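Local coordinates for protein A197 (Sulfolobus turreted icosahedral virus, PDB 2C0N) that probably acts as a viral glycosyltransferase of the GT-A fold, transferring a sugar from an activated donor to an acceptor, at residues Ala58-Asp63 with Leu118-Ile123; Thr3-Pro8 with Asn24-Val29; Gly87-Lys92 with Ala170-Asp175. All blocks are in the same frame, centred on the assembly; numbering follows the deposited sequence.

Contact 1. Residues Ala58-Asp63 with Leu118-Ile123; sequences AFLDED and LGFTFI
This contact lies in the central sheet of the GT-A fold, where A58, F59 and L60 pair antiparallel with F122, T121 and F120. F120 and T121 both face F59, which makes a classic beta bulge. F59 N bonds to T121 O at 2.8 Å, and T121 N returns a bond to F59 O at 2.9 Å. Beyond the bulge D61 N reaches G119 O at 3.1 Å, coming in 38° above the carbonyl plane.

A58, L60, F120 and F122 share one face of the sheet. There A58 CB meets the F122 ring at CD2 (3.8 Å). L60 and F120 run alongside each other, with L60 CD1 4.0 Å from F120 CD1. On the face of F59 and T121, the F59 ring turns back beside its own backbone N (chi1 -81°). There its CD2 touches I123 CD1 at 4.1 Å, and R41 adds a cation-pi contact.

The strand runs out into D61-E62-D63, a sequence that fits the DXD motif of GT-A enzymes. In relatives this motif usually binds the metal and the nucleotide sugar; no metal is seen at it here. D61 OD1 forms a salt bridge with R41. The D61 carboxylate also lies against G119 CA. One water donates to both D61 OD1 and L118 O, 2.7 Å from each.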
loop_
_atom_site.group_PDB
_atom_site.type_symbol
_atom_site.label_atom_id
_atom_site.label_comp_id
_atom_site.label_asym_id
_atom_site.label_seq_id
_atom_site.Cartn_x
_atom_site.Cartn_y
_atom_site.Cartn_z
ATOM N N ALA A 58 -10.577 10.893 -10.174
ATOM C CA ALA A 58 -9.190 11.348 -10.165
ATOM C C ALA A 58 -8.314 10.176 -10.552
ATOM O O ALA A 58 -8.359 9.135 -9.879
ATOM C CB ALA A 58 -8.811 11.845 -8.805
ATOM N N PHE A 59 -7.550 10.306 -11.649
ATOM C CA PHE A 59 -6.473 9.334 -11.954
ATOM C C PHE A 59 -5.172 9.803 -11.319
ATOM O O PHE A 59 -4.789 10.984 -11.477
ATOM C CB PHE A 59 -6.253 9.255 -13.460
ATOM C CG PHE A 59 -7.236 8.393 -14.169
ATOM C CD1 PHE A 59 -7.401 7.077 -13.811
ATOM C CD2 PHE A 59 -7.950 8.887 -15.241
ATOM C CE1 PHE A 59 -8.272 6.244 -14.503
ATOM C CE2 PHE A 59 -8.845 8.047 -15.916
ATOM C CZ PHE A 59 -8.992 6.753 -15.539
ATOM N N LEU A 60 -4.520 8.886 -10.617
ATOM C CA LEU A 60 -3.246 9.095 -9.977
ATOM C C LEU A 60 -2.396 7.890 -10.233
ATOM O O LEU A 60 -2.760 6.796 -9.811
ATOM C CB LEU A 60 -3.426 9.320 -8.464
ATOM C CG LEU A 60 -2.198 9.754 -7.652
ATOM C CD1 LEU A 60 -1.697 11.075 -8.109
ATOM C CD2 LEU A 60 -2.580 9.818 -6.181
ATOM N N ASP A 61 -1.299 8.077 -10.997
ATOM C CA ASP A 61 -0.378 6.983 -11.290
ATOM C C ASP A 61 0.244 6.575 -9.971
ATOM O O ASP A 61 0.415 7.398 -9.066
ATOM C CB ASP A 61 0.699 7.407 -12.273
ATOM C CG ASP A 61 0.221 7.414 -13.715
ATOM O OD1 ASP A 61 -0.868 6.875 -14.033
ATOM O OD2 ASP A 61 0.973 7.961 -14.524
ATOM N N GLU A 62 0.535 5.288 -9.840
ATOM C CA GLU A 62 1.076 4.756 -8.588
ATOM C C GLU A 62 2.458 5.346 -8.221
ATOM O O GLU A 62 2.907 5.242 -7.084
ATOM C CB GLU A 62 1.119 3.242 -8.661
ATOM C CG GLU A 62 1.685 2.535 -7.435
ATOM C CD GLU A 62 3.199 2.395 -7.447
ATOM O OE1 GLU A 62 3.788 2.437 -8.558
ATOM O OE2 GLU A 62 3.817 2.264 -6.357
ATOM N N ASP A 63 3.152 5.939 -9.191
ATOM C CA ASP A 63 4.419 6.612 -8.892
ATOM C C ASP A 63 4.305 8.137 -8.784
ATOM O O ASP A 63 5.303 8.832 -8.776
ATOM C CB ASP A 63 5.519 6.212 -9.898
ATOM C CG ASP A 63 5.120 6.368 -11.337
ATOM O OD1 ASP A 63 4.046 6.935 -11.593
ATOM O OD2 ASP A 63 5.918 5.881 -12.229
ATOM N N LEU A 118 -2.505 11.782 -17.849
ATOM C CA LEU A 118 -3.496 11.074 -17.020
ATOM C C LEU A 118 -2.942 10.503 -15.713
ATOM O O LEU A 118 -3.534 9.594 -15.142
ATOM C CB LEU A 118 -4.217 9.964 -17.821
ATOM C CG LEU A 118 -4.995 10.493 -19.024
ATOM C CD1 LEU A 118 -5.525 9.332 -19.893
ATOM C CD2 LEU A 118 -6.111 11.326 -18.538
ATOM N N GLY A 119 -1.827 11.039 -15.234
ATOM C CA GLY A 119 -1.240 10.589 -14.007
ATOM C C GLY A 119 -1.556 11.401 -12.772
ATOM O O GLY A 119 -1.128 11.044 -11.697
ATOM N N PHE A 120 -2.250 12.520 -12.939
ATOM C CA PHE A 120 -2.585 13.413 -11.826
ATOM C C PHE A 120 -3.667 14.322 -12.325
ATOM O O PHE A 120 -3.441 15.505 -12.655
ATOM C CB PHE A 120 -1.339 14.211 -11.410
ATOM C CG PHE A 120 -1.507 15.036 -10.153
ATOM C CD1 PHE A 120 -2.549 14.837 -9.277
ATOM C CD2 PHE A 120 -0.572 16.002 -9.857
ATOM C CE1 PHE A 120 -2.664 15.614 -8.125
ATOM C CE2 PHE A 120 -0.689 16.784 -8.719
ATOM C CZ PHE A 120 -1.733 16.556 -7.842
ATOM N N THR A 121 -4.868 13.776 -12.425
ATOM C CA THR A 121 -5.844 14.348 -13.322
ATOM C C THR A 121 -7.236 14.118 -12.762
ATOM O O THR A 121 -7.587 12.994 -12.439
ATOM C CB THR A 121 -5.757 13.670 -14.689
ATOM O OG1 THR A 121 -4.395 13.604 -15.127
ATOM C CG2 THR A 121 -6.581 14.381 -15.711
ATOM N N PHE A 122 -8.043 15.176 -12.691
ATOM C CA PHE A 122 -9.368 15.131 -12.139
ATOM C C PHE A 122 -10.352 15.327 -13.275
ATOM O O PHE A 122 -10.219 16.270 -14.034
ATOM C CB PHE A 122 -9.531 16.263 -11.119
ATOM C CG PHE A 122 -8.584 16.164 -9.940
ATOM C CD1 PHE A 122 -7.266 16.582 -10.058
ATOM C CD2 PHE A 122 -9.003 15.620 -8.745
ATOM C CE1 PHE A 122 -6.375 16.474 -8.999
ATOM C CE2 PHE A 122 -8.131 15.492 -7.693
ATOM C CZ PHE A 122 -6.800 15.930 -7.820
ATOM N N ILE A 123 -11.340 14.435 -13.379
ATOM C CA ILE A 123 -12.290 14.492 -14.478
ATOM C C ILE A 123 -13.708 14.480 -13.926
ATOM O O ILE A 123 -14.086 13.610 -13.173
ATOM C CB ILE A 123 -12.115 13.325 -15.467
ATOM C CG1 ILE A 123 -10.628 13.097 -15.791
ATOM C CG2 ILE A 123 -12.975 13.561 -16.669
ATOM C CD1 ILE A 123 -10.375 11.908 -16.715
HETATM O O HOH W 1 -3.494 7.434 -13.442
#

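Contact 2. Residues Thr3-Pro8 with Asn24-Val29; sequences TLFFIP and NDIEYV
F5 and F6 pair in parallel with Y28 and V29, and three backbone bonds join the strands: F5 N to E27 O at 2.9 Å, V29 N to F5 O at 2.8 Å, and I7 N to V29 O at 2.9 Å. The two bonds donated by F5 and I7 are nearly straight, each 168° at the hydrogen. Toward T3 the chains separate, and a water accepts from E27 N and donates to T3 O at 2.8 Å.

The F5 ring slants across I26, and I26 CG2 comes to 3.5 Å from F5 CD1. E27 O lies at the edge of the same ring, near its plane. On the other face of the sheet, F6 and V29 run side by side in the same direction, with F6 CD2 at 3.8 Å from V29 CB. M47 and A44 of helix 37-50 cover this pair. L4 CD1 leans over the peptide after E27, 3.6 Å from E27 O. Y28 touches through its CB, which lies 4.0 Å from F5 CB and also meets I7 CD1. Its CG stands between the backbone N and the carbonyl carbon (chi1 58°), which swings the ring clear of strand 3-8.

Strand 3-8, helix 15-23 and strand 28-31 form a beta-alpha-beta crossover. D25, with positive phi, is the C-prime residue of the Schellman motif that ends the helix. The E27 carboxylate is held by R2, by Y54 and by the backbone N of K197 of the second subunit. Y28 and V29 also pair antiparallel with a strand of that subunit. Backbone bonds set the register and apolar side chains pack on both faces, while the E27 carboxylate and the edge of strand 28-31 tie the sheet to the second subunit.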
loop_
_atom_site.group_PDB
_atom_site.type_symbol
_atom_site.label_atom_id
_atom_site.label_comp_id
_atom_site.label_asym_id
_atom_site.label_seq_id
_atom_site.Cartn_x
_atom_site.Cartn_y
_atom_site.Cartn_z
ATOM N N THR A 3 -14.532 12.826 -4.509
ATOM C CA THR A 3 -13.569 12.341 -5.481
ATOM C C THR A 3 -13.189 10.908 -5.173
ATOM O O THR A 3 -12.880 10.570 -4.016
ATOM C CB THR A 3 -12.326 13.228 -5.440
ATOM O OG1 THR A 3 -12.729 14.583 -5.684
ATOM C CG2 THR A 3 -11.298 12.818 -6.460
ATOM N N LEU A 4 -13.203 10.090 -6.219
ATOM C CA LEU A 4 -12.741 8.733 -6.169
ATOM C C LEU A 4 -11.461 8.630 -6.994
ATOM O O LEU A 4 -11.455 8.876 -8.224
ATOM C CB LEU A 4 -13.794 7.778 -6.711
ATOM C CG LEU A 4 -13.538 6.284 -6.516
ATOM C CD1 LEU A 4 -13.229 5.979 -5.068
ATOM C CD2 LEU A 4 -14.735 5.521 -6.956
ATOM N N PHE A 5 -10.377 8.284 -6.300
ATOM C CA PHE A 5 -9.074 8.121 -6.935
ATOM C C PHE A 5 -8.917 6.723 -7.546
ATOM O O PHE A 5 -9.146 5.736 -6.894
ATOM C CB PHE A 5 -7.945 8.360 -5.935
ATOM C CG PHE A 5 -7.708 9.799 -5.642
ATOM C CD1 PHE A 5 -8.612 10.508 -4.862
ATOM C CD2 PHE A 5 -6.610 10.460 -6.145
ATOM C CE1 PHE A 5 -8.411 11.849 -4.602
ATOM C CE2 PHE A 5 -6.400 11.799 -5.895
ATOM C CZ PHE A 5 -7.315 12.488 -5.100
ATOM N N PHE A 6 -8.473 6.658 -8.786
ATOM C CA PHE A 6 -8.177 5.384 -9.419
ATOM C C PHE A 6 -6.696 5.389 -9.705
ATOM O O PHE A 6 -6.186 6.287 -10.382
ATOM C CB PHE A 6 -8.986 5.204 -10.691
ATOM C CG PHE A 6 -10.444 4.886 -10.441
ATOM C CD1 PHE A 6 -11.337 5.891 -10.178
ATOM C CD2 PHE A 6 -10.884 3.576 -10.411
ATOM C CE1 PHE A 6 -12.669 5.609 -9.910
ATOM C CE2 PHE A 6 -12.201 3.278 -10.149
ATOM C CZ PHE A 6 -13.089 4.278 -9.902
ATOM N N ILE A 7 -6.014 4.387 -9.161
ATOM C CA ILE A 7 -4.575 4.305 -9.202
ATOM C C ILE A 7 -4.161 3.056 -9.996
ATOM O O ILE A 7 -4.229 1.963 -9.462
ATOM C CB ILE A 7 -4.009 4.271 -7.762
ATOM C CG1 ILE A 7 -4.409 5.549 -6.997
ATOM C CG2 ILE A 7 -2.466 3.987 -7.833
ATOM C CD1 ILE A 7 -4.337 5.451 -5.439
ATOM N N PRO A 8 -3.735 3.212 -11.270
ATOM C CA PRO A 8 -3.263 2.068 -12.071
ATOM C C PRO A 8 -1.979 1.547 -11.454
ATOM O O PRO A 8 -1.064 2.338 -11.240
ATOM C CB PRO A 8 -2.982 2.690 -13.446
ATOM C CG PRO A 8 -3.617 3.972 -13.450
ATOM C CD PRO A 8 -3.761 4.447 -12.057
ATOM N N ASN A 24 -4.445 11.694 4.026
ATOM C CA ASN A 24 -5.472 12.520 3.419
ATOM C C ASN A 24 -6.853 11.869 3.302
ATOM O O ASN A 24 -7.749 12.417 2.674
ATOM C CB ASN A 24 -4.989 13.001 2.058
ATOM C CG ASN A 24 -3.786 13.887 2.181
ATOM O OD1 ASN A 24 -3.923 15.072 2.473
ATOM N ND2 ASN A 24 -2.589 13.325 1.971
ATOM N N ASP A 25 -7.028 10.716 3.952
ATOM C CA ASP A 25 -8.336 10.053 4.027
ATOM C C ASP A 25 -8.932 9.810 2.635
ATOM O O ASP A 25 -10.115 9.902 2.428
ATOM C CB ASP A 25 -9.268 10.885 4.889
ATOM C CG ASP A 25 -10.493 10.118 5.374
ATOM O OD1 ASP A 25 -10.505 8.873 5.309
ATOM O OD2 ASP A 25 -11.441 10.789 5.848
ATOM N N ILE A 26 -8.078 9.392 1.711
ATOM C CA ILE A 26 -8.452 9.304 0.303
ATOM C C ILE A 26 -9.304 8.063 0.083
ATOM O O ILE A 26 -9.023 7.002 0.669
ATOM C CB ILE A 26 -7.197 9.164 -0.549
ATOM C CG1 ILE A 26 -6.318 10.397 -0.404
ATOM C CG2 ILE A 26 -7.548 8.839 -2.011
ATOM C CD1 ILE A 26 -6.882 11.685 -0.954
ATOM N N GLU A 27 -10.343 8.204 -0.740
ATOM C CA GLU A 27 -11.129 7.067 -1.224
ATOM C C GLU A 27 -10.604 6.663 -2.604
ATOM O O GLU A 27 -10.399 7.516 -3.474
ATOM C CB GLU A 27 -12.602 7.420 -1.306
ATOM C CG GLU A 27 -13.209 7.654 0.066
ATOM C CD GLU A 27 -14.665 7.910 -0.034
ATOM O OE1 GLU A 27 -15.048 9.079 -0.237
ATOM O OE2 GLU A 27 -15.434 6.949 0.067
ATOM N N TYR A 28 -10.343 5.368 -2.787
ATOM C CA TYR A 28 -9.634 4.936 -3.979
ATOM C C TYR A 28 -9.981 3.531 -4.399
ATOM O O TYR A 28 -10.536 2.733 -3.628
ATOM C CB TYR A 28 -8.115 5.022 -3.742
ATOM C CG TYR A 28 -7.651 4.179 -2.549
ATOM C CD1 TYR A 28 -7.480 2.813 -2.687
ATOM C CD2 TYR A 28 -7.388 4.745 -1.313
ATOM C CE1 TYR A 28 -7.033 2.027 -1.653
ATOM C CE2 TYR A 28 -6.940 3.948 -0.239
ATOM C CZ TYR A 28 -6.769 2.593 -0.430
ATOM O OH TYR A 28 -6.350 1.779 0.601
ATOM N N VAL A 29 -9.593 3.242 -5.636
ATOM C CA VAL A 29 -9.481 1.922 -6.146
ATOM C C VAL A 29 -8.086 1.794 -6.762
ATOM O O VAL A 29 -7.720 2.542 -7.671
ATOM C CB VAL A 29 -10.511 1.626 -7.208
ATOM C CG1 VAL A 29 -10.322 0.213 -7.761
ATOM C CG2 VAL A 29 -11.929 1.769 -6.645
HETATM O O HOH W 2 -11.064 10.762 -1.918
#

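Contact 3. Residues Gly87-Lys92 with Ala170-Asp175; sequences GYYYLK and AYHFID
The H172 ring is sandwiched between Y89 and K92. Y89 turns its edge toward one face of H172 in a T-shaped (edge-to-face) pair, with the Y89 and H172 ring centroids 4.6 Å apart and the planes at 64°. The closest atoms are Y89 CD2 and H172 CD2, at 3.4 Å. K92 covers the opposite face. Its CE lies 3.9 Å from the centroid of the H172 ring, a CH-pi contact.

A bend in the lysine chain (chi3 -68°) carries NZ past the ring to F173 O. That bond is 2.8 Å from K92 NZ to F173 O and lies in the carbonyl plane. NZ also forms a salt bridge with D63, so two acceptors hold the ammonium group. Y90 O sits in the plane of H172 at its edge, 2.9 Å from CD2. It is buried without a hydrogen-bond partner, and the CD2 hydrogen may offset this in part. H172 ND1 makes a weak hydrogen bond to D63 O.

At the strand end of the contact, A170 N bonds to Y88 O at 2.9 Å. There a water accepts from Y90 N and donates to A170 O, bridging the diverging chains. Strands 84-88 and 162-173 run parallel and part here. Their ends gather beside the DXD-like D61-E62-D63 segment, an arrangement consistent with the rim of a GT-A donor site.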
loop_
_atom_site.group_PDB
_atom_site.type_symbol
_atom_site.label_atom_id
_atom_site.label_comp_id
_atom_site.label_asym_id
_atom_site.label_seq_id
_atom_site.Cartn_x
_atom_site.Cartn_y
_atom_site.Cartn_z
ATOM N N GLY A 87 -2.861 18.252 -12.806
ATOM C CA GLY A 87 -1.771 18.592 -11.915
ATOM C C GLY A 87 -0.387 18.375 -12.529
ATOM O O GLY A 87 -0.191 17.688 -13.569
ATOM N N TYR A 88 0.593 18.924 -11.847
ATOM C CA TYR A 88 1.953 18.913 -12.333
ATOM C C TYR A 88 2.863 17.984 -11.629
ATOM O O TYR A 88 2.948 17.999 -10.412
ATOM C CB TYR A 88 2.561 20.308 -12.178
ATOM C CG TYR A 88 2.133 21.289 -13.228
ATOM C CD1 TYR A 88 2.850 21.417 -14.439
ATOM C CD2 TYR A 88 1.051 22.099 -13.025
ATOM C CE1 TYR A 88 2.477 22.305 -15.403
ATOM C CE2 TYR A 88 0.673 23.030 -13.981
ATOM C CZ TYR A 88 1.379 23.121 -15.176
ATOM O OH TYR A 88 1.029 24.048 -16.114
ATOM N N TYR A 89 3.574 17.200 -12.422
ATOM C CA TYR A 89 4.782 16.504 -12.009
ATOM C C TYR A 89 5.743 16.456 -13.209
ATOM O O TYR A 89 5.336 16.606 -14.369
ATOM C CB TYR A 89 4.443 15.120 -11.483
ATOM C CG TYR A 89 3.730 14.239 -12.476
ATOM C CD1 TYR A 89 2.347 14.222 -12.545
ATOM C CD2 TYR A 89 4.442 13.399 -13.322
ATOM C CE1 TYR A 89 1.688 13.431 -13.464
ATOM C CE2 TYR A 89 3.770 12.584 -14.256
ATOM C CZ TYR A 89 2.393 12.618 -14.292
ATOM O OH TYR A 89 1.696 11.859 -15.181
ATOM N N TYR A 90 7.029 16.313 -12.912
ATOM C CA TYR A 90 8.052 16.221 -13.945
ATOM C C TYR A 90 8.132 14.801 -14.471
ATOM O O TYR A 90 8.253 13.841 -13.700
ATOM C CB TYR A 90 9.434 16.646 -13.428
ATOM C CG TYR A 90 10.229 17.246 -14.543
ATOM C CD1 TYR A 90 10.029 18.570 -14.885
ATOM C CD2 TYR A 90 11.141 16.482 -15.312
ATOM C CE1 TYR A 90 10.695 19.154 -15.944
ATOM C CE2 TYR A 90 11.833 17.085 -16.400
ATOM C CZ TYR A 90 11.601 18.428 -16.682
ATOM O OH TYR A 90 12.237 19.104 -17.710
ATOM N N LEU A 91 8.123 14.679 -15.787
ATOM C CA LEU A 91 8.118 13.367 -16.435
ATOM C C LEU A 91 9.443 12.636 -16.261
ATOM O O LEU A 91 10.537 13.237 -16.333
ATOM C CB LEU A 91 7.758 13.516 -17.919
ATOM C CG LEU A 91 6.379 14.113 -18.280
ATOM C CD1 LEU A 91 6.232 14.404 -19.755
ATOM C CD2 LEU A 91 5.248 13.185 -17.846
ATOM N N LYS A 92 9.340 11.312 -16.072
ATOM C CA LYS A 92 10.507 10.426 -15.968
ATOM C C LYS A 92 11.152 10.176 -17.323
ATOM O O LYS A 92 12.250 9.609 -17.396
ATOM C CB LYS A 92 10.143 9.082 -15.298
ATOM C CG LYS A 92 10.173 9.138 -13.771
ATOM C CD LYS A 92 10.016 7.826 -13.082
ATOM C CE LYS A 92 8.693 7.206 -13.217
ATOM N NZ LYS A 92 8.593 5.998 -12.363
ATOM N N ALA A 170 3.070 17.393 -7.532
ATOM C CA ALA A 170 3.373 16.047 -7.048
ATOM C C ALA A 170 4.826 15.664 -7.291
ATOM O O ALA A 170 5.443 16.125 -8.263
ATOM C CB ALA A 170 2.454 15.049 -7.768
ATOM N N TYR A 171 5.342 14.744 -6.469
ATOM C CA TYR A 171 6.603 14.064 -6.765
ATOM C C TYR A 171 6.337 12.925 -7.743
ATOM O O TYR A 171 5.271 12.298 -7.688
ATOM C CB TYR A 171 7.187 13.461 -5.486
ATOM C CG TYR A 171 7.391 14.475 -4.413
ATOM C CD1 TYR A 171 8.317 15.497 -4.555
ATOM C CD2 TYR A 171 6.596 14.458 -3.280
ATOM C CE1 TYR A 171 8.485 16.437 -3.561
ATOM C CE2 TYR A 171 6.736 15.383 -2.301
ATOM C CZ TYR A 171 7.669 16.374 -2.432
ATOM O OH TYR A 171 7.722 17.261 -1.408
ATOM N N HIS A 172 7.352 12.599 -8.564
ATOM C CA HIS A 172 7.275 11.503 -9.512
ATOM C C HIS A 172 8.391 10.548 -9.130
ATOM O O HIS A 172 9.546 10.800 -9.385
ATOM C CB HIS A 172 7.449 12.034 -10.954
ATOM C CG HIS A 172 6.905 11.139 -12.015
ATOM N ND1 HIS A 172 6.102 10.046 -11.750
ATOM C CD2 HIS A 172 7.057 11.178 -13.357
ATOM C CE1 HIS A 172 5.809 9.442 -12.891
ATOM N NE2 HIS A 172 6.349 10.127 -13.882
ATOM N N PHE A 173 8.018 9.491 -8.442
ATOM C CA PHE A 173 8.972 8.553 -7.906
ATOM C C PHE A 173 9.584 7.665 -8.941
ATOM O O PHE A 173 8.904 7.185 -9.854
ATOM C CB PHE A 173 8.305 7.722 -6.798
ATOM C CG PHE A 173 8.294 8.418 -5.510
ATOM C CD1 PHE A 173 7.321 9.375 -5.209
ATOM C CD2 PHE A 173 9.317 8.218 -4.616
ATOM C CE1 PHE A 173 7.359 10.088 -4.009
ATOM C CE2 PHE A 173 9.377 8.939 -3.415
ATOM C CZ PHE A 173 8.377 9.894 -3.107
ATOM N N ILE A 174 10.897 7.466 -8.804
ATOM C CA ILE A 174 11.681 6.649 -9.701
ATOM C C ILE A 174 11.804 5.250 -9.119
ATOM O O ILE A 174 11.484 4.265 -9.767
ATOM C CB ILE A 174 13.060 7.272 -9.989
ATOM C CG1 ILE A 174 12.901 8.684 -10.575
ATOM C CG2 ILE A 174 13.835 6.443 -10.972
ATOM C CD1 ILE A 174 14.184 9.543 -10.432
ATOM N N ASP A 175 12.252 5.169 -7.883
ATOM C CA ASP A 175 12.168 3.931 -7.143
ATOM C C ASP A 175 11.260 4.174 -5.955
ATOM O O ASP A 175 10.427 5.074 -6.000
ATOM C CB ASP A 175 13.569 3.355 -6.839
ATOM C CG ASP A 175 14.369 4.175 -5.860
ATOM O OD1 ASP A 175 13.812 5.138 -5.347
ATOM O OD2 ASP A 175 15.560 3.839 -5.566
HETATM O O HOH W 3 7.526 15.955 -10.051
#

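Overall arrangement
All three contacts belong to one mixed sheet. Contact 2 closes first along the chain, within the N-terminal beta-alpha-beta unit. Contacts 1 and 3 follow, and their segments alternate. The centres of contacts 1 and 2 are about 9 Å apart, linked by neighbouring strands 3-8 and 56-60. Contacts 1 and 3 are about 11 Å apart between centres, joined by neighbouring strands 120-124 and 84-88, and they also meet through side chains. Contacts 2 and 3 do not touch; their centres are about 18 Å apart. The centre of contact 1 lies about 1 Å from the centre of the chain, between the other two. Contact 2 leads to the dimer interface, and contact 3 flanks the probable donor site.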